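Local coordinates for protein minor fimbrium anchoring subunit Mfa2 (Porphyromonas gingivalis, PDB 5NFI) that tethers the minor (Mfa1) fimbriae to the outer membrane through its interaction with Mfa1 and regulates their length, at residues F250-V255 with I271-W276. Numbering follows the deposited sequence.
Sequences FDIRLV and IWINGW
Trp272 and Arg253 sit opposite each other as a hydrogen-bonded antiparallel pair, Trp272 N giving a bond of 2.7 Å to Arg253 O and Arg253 N returning one of 2.8 Å to Trp272 O. Their side chains rise together on the same face of the sheet, starting with CB of Arg253 3.8 Å from CB of Trp272. With CG anti to the backbone N (chi1 -179°) and the chain extended to NE, the arginine reaches out beside the indole and NH1 comes over one of its faces, 3.8 Å from Trp272 NE1; the two planes are 27° apart. Val255 CG2 lies over the middle of the guanidinium and also meets the indole edge, while Asp151 makes a salt bridge with Arg253 NH2 and Gln270 takes the indole N-H. The pair belongs to strands 249-258 and 266-273, a beta hairpin consistent with the transthyretin-like fold of the fimbrillin superfamily; 249-258 also pairs in parallel with 133-151. A type I' turn from Ile273 to Trp276 leads into 276-280. Asn274, in that turn, holds Asp251 beyond the last bridge: its N donates to Asp251 O at 2.9 Å, and its OD1 accepts a hydrogen bond from Asp251 N at 2.8 Å, the donor almost in line with the side-chain carbonyl (171°).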
loop_
_atom_site.group_PDB
_atom_site.type_symbol
_atom_site.label_atom_id
_atom_site.label_comp_id
_atom_site.label_asym_id
_atom_site.label_seq_id
_atom_site.Cartn_x
_atom_site.Cartn_y
_atom_site.Cartn_z
ATOM N N PHE A 250 -12.136 -1.502 1.856
ATOM C CA PHE A 250 -13.073 -0.953 0.895
ATOM C C PHE A 250 -14.156 -1.966 0.532
ATOM O O PHE A 250 -13.879 -2.967 -0.126
ATOM C CB PHE A 250 -12.324 -0.477 -0.354
ATOM C CG PHE A 250 -11.379 0.662 -0.095
ATOM C CD1 PHE A 250 -10.066 0.419 0.307
ATOM C CD2 PHE A 250 -11.795 1.977 -0.247
ATOM C CE1 PHE A 250 -9.188 1.461 0.557
ATOM C CE2 PHE A 250 -10.919 3.042 0.003
ATOM C CZ PHE A 250 -9.608 2.776 0.410
ATOM N N ASP A 251 -15.380 -1.717 0.995
ATOM C CA ASP A 251 -16.506 -2.554 0.608
ATOM C C ASP A 251 -17.163 -1.892 -0.591
ATOM O O ASP A 251 -17.642 -0.766 -0.505
ATOM C CB ASP A 251 -17.513 -2.749 1.742
ATOM C CG ASP A 251 -18.273 -4.067 1.617
ATOM O OD1 ASP A 251 -18.087 -4.755 0.591
ATOM O OD2 ASP A 251 -19.061 -4.431 2.522
ATOM N N ILE A 252 -17.136 -2.590 -1.720
ATOM C CA ILE A 252 -17.623 -2.044 -2.981
ATOM C C ILE A 252 -18.778 -2.864 -3.505
ATOM O O ILE A 252 -18.695 -4.101 -3.582
ATOM C CB ILE A 252 -16.516 -2.009 -4.049
ATOM C CG1 ILE A 252 -15.281 -1.299 -3.489
ATOM C CG2 ILE A 252 -17.035 -1.361 -5.339
ATOM C CD1 ILE A 252 -14.162 -1.163 -4.472
ATOM N N ARG A 253 -19.862 -2.180 -3.850
ATOM C CA ARG A 253 -20.979 -2.862 -4.483
ATOM C C ARG A 253 -21.199 -2.377 -5.910
ATOM O O ARG A 253 -21.247 -1.180 -6.182
ATOM C CB ARG A 253 -22.256 -2.691 -3.675
ATOM C CG ARG A 253 -23.424 -3.419 -4.305
ATOM C CD ARG A 253 -24.630 -3.400 -3.412
ATOM N NE ARG A 253 -25.787 -3.906 -4.125
ATOM C CZ ARG A 253 -26.955 -3.273 -4.193
ATOM N NH1 ARG A 253 -27.123 -2.110 -3.567
ATOM N NH2 ARG A 253 -27.962 -3.813 -4.868
ATOM N N LEU A 254 -21.312 -3.332 -6.818
ATOM C CA LEU A 254 -21.636 -3.044 -8.203
ATOM C C LEU A 254 -23.029 -3.583 -8.501
ATOM O O LEU A 254 -23.274 -4.785 -8.401
ATOM C CB LEU A 254 -20.597 -3.662 -9.123
ATOM C CG LEU A 254 -19.177 -3.177 -8.835
ATOM C CD1 LEU A 254 -18.142 -3.861 -9.746
ATOM C CD2 LEU A 254 -19.122 -1.655 -8.944
ATOM N N VAL A 255 -23.954 -2.688 -8.813
ATOM C CA VAL A 255 -25.297 -3.123 -9.144
ATOM C C VAL A 255 -25.407 -3.348 -10.645
ATOM O O VAL A 255 -25.240 -2.423 -11.431
ATOM C CB VAL A 255 -26.337 -2.116 -8.692
ATOM C CG1 VAL A 255 -27.736 -2.670 -8.932
ATOM C CG2 VAL A 255 -26.120 -1.793 -7.217
ATOM N N ILE A 271 -22.401 2.110 -8.613
ATOM C CA ILE A 271 -21.262 1.658 -7.850
ATOM C C ILE A 271 -21.274 2.296 -6.451
ATOM O O ILE A 271 -21.232 3.518 -6.299
ATOM C CB ILE A 271 -19.942 1.950 -8.593
ATOM C CG1 ILE A 271 -18.755 1.807 -7.639
ATOM C CG2 ILE A 271 -19.965 3.327 -9.215
ATOM C CD1 ILE A 271 -17.405 1.914 -8.314
ATOM N N TRP A 272 -21.395 1.445 -5.439
ATOM C CA TRP A 272 -21.375 1.863 -4.048
ATOM C C TRP A 272 -19.993 1.600 -3.471
ATOM O O TRP A 272 -19.413 0.541 -3.722
ATOM C CB TRP A 272 -22.426 1.105 -3.228
ATOM C CG TRP A 272 -23.849 1.320 -3.644
ATOM C CD1 TRP A 272 -24.472 0.809 -4.754
ATOM C CD2 TRP A 272 -24.852 2.058 -2.931
ATOM N NE1 TRP A 272 -25.790 1.203 -4.786
ATOM C CE2 TRP A 272 -26.048 1.967 -3.677
ATOM C CE3 TRP A 272 -24.849 2.804 -1.751
ATOM C CZ2 TRP A 272 -27.226 2.594 -3.273
ATOM C CZ3 TRP A 272 -26.018 3.420 -1.351
ATOM C CH2 TRP A 272 -27.192 3.315 -2.112
ATOM N N ILE A 273 -19.468 2.552 -2.702
ATOM C CA ILE A 273 -18.215 2.361 -1.970
ATOM C C ILE A 273 -18.390 2.820 -0.525
ATOM O O ILE A 273 -18.800 3.957 -0.260
ATOM C CB ILE A 273 -17.034 3.111 -2.609
ATOM C CG1 ILE A 273 -16.824 2.639 -4.041
ATOM C CG2 ILE A 273 -15.736 2.835 -1.826
ATOM C CD1 ILE A 273 -15.709 3.350 -4.772
ATOM N N ASN A 274 -18.109 1.901 0.395
ATOM C CA ASN A 274 -18.280 2.103 1.827
ATOM C C ASN A 274 -19.609 2.755 2.178
ATOM O O ASN A 274 -19.689 3.628 3.044
ATOM C CB ASN A 274 -17.099 2.910 2.372
ATOM C CG ASN A 274 -15.802 2.117 2.320
ATOM O OD1 ASN A 274 -15.806 0.936 1.944
ATOM N ND2 ASN A 274 -14.693 2.749 2.679
ATOM N N GLY A 275 -20.663 2.315 1.505
ATOM C CA GLY A 275 -22.005 2.756 1.834
ATOM C C GLY A 275 -22.429 4.044 1.156
ATOM O O GLY A 275 -23.526 4.511 1.361
ATOM N N TRP A 276 -21.551 4.633 0.359
ATOM C CA TRP A 276 -21.927 5.809 -0.416
ATOM C C TRP A 276 -22.206 5.450 -1.867
ATOM O O TRP A 276 -21.501 4.638 -2.467
ATOM C CB TRP A 276 -20.826 6.861 -0.359
ATOM C CG TRP A 276 -20.449 7.280 1.026
ATOM C CD1 TRP A 276 -19.392 6.819 1.766
ATOM C CD2 TRP A 276 -21.110 8.257 1.834
ATOM N NE1 TRP A 276 -19.360 7.450 2.987
ATOM C CE2 TRP A 276 -20.403 8.335 3.056
ATOM C CE3 TRP A 276 -22.223 9.076 1.644
ATOM C CZ2 TRP A 276 -20.779 9.199 4.086
ATOM C CZ3 TRP A 276 -22.598 9.939 2.673
ATOM C CH2 TRP A 276 -21.875 9.991 3.879
#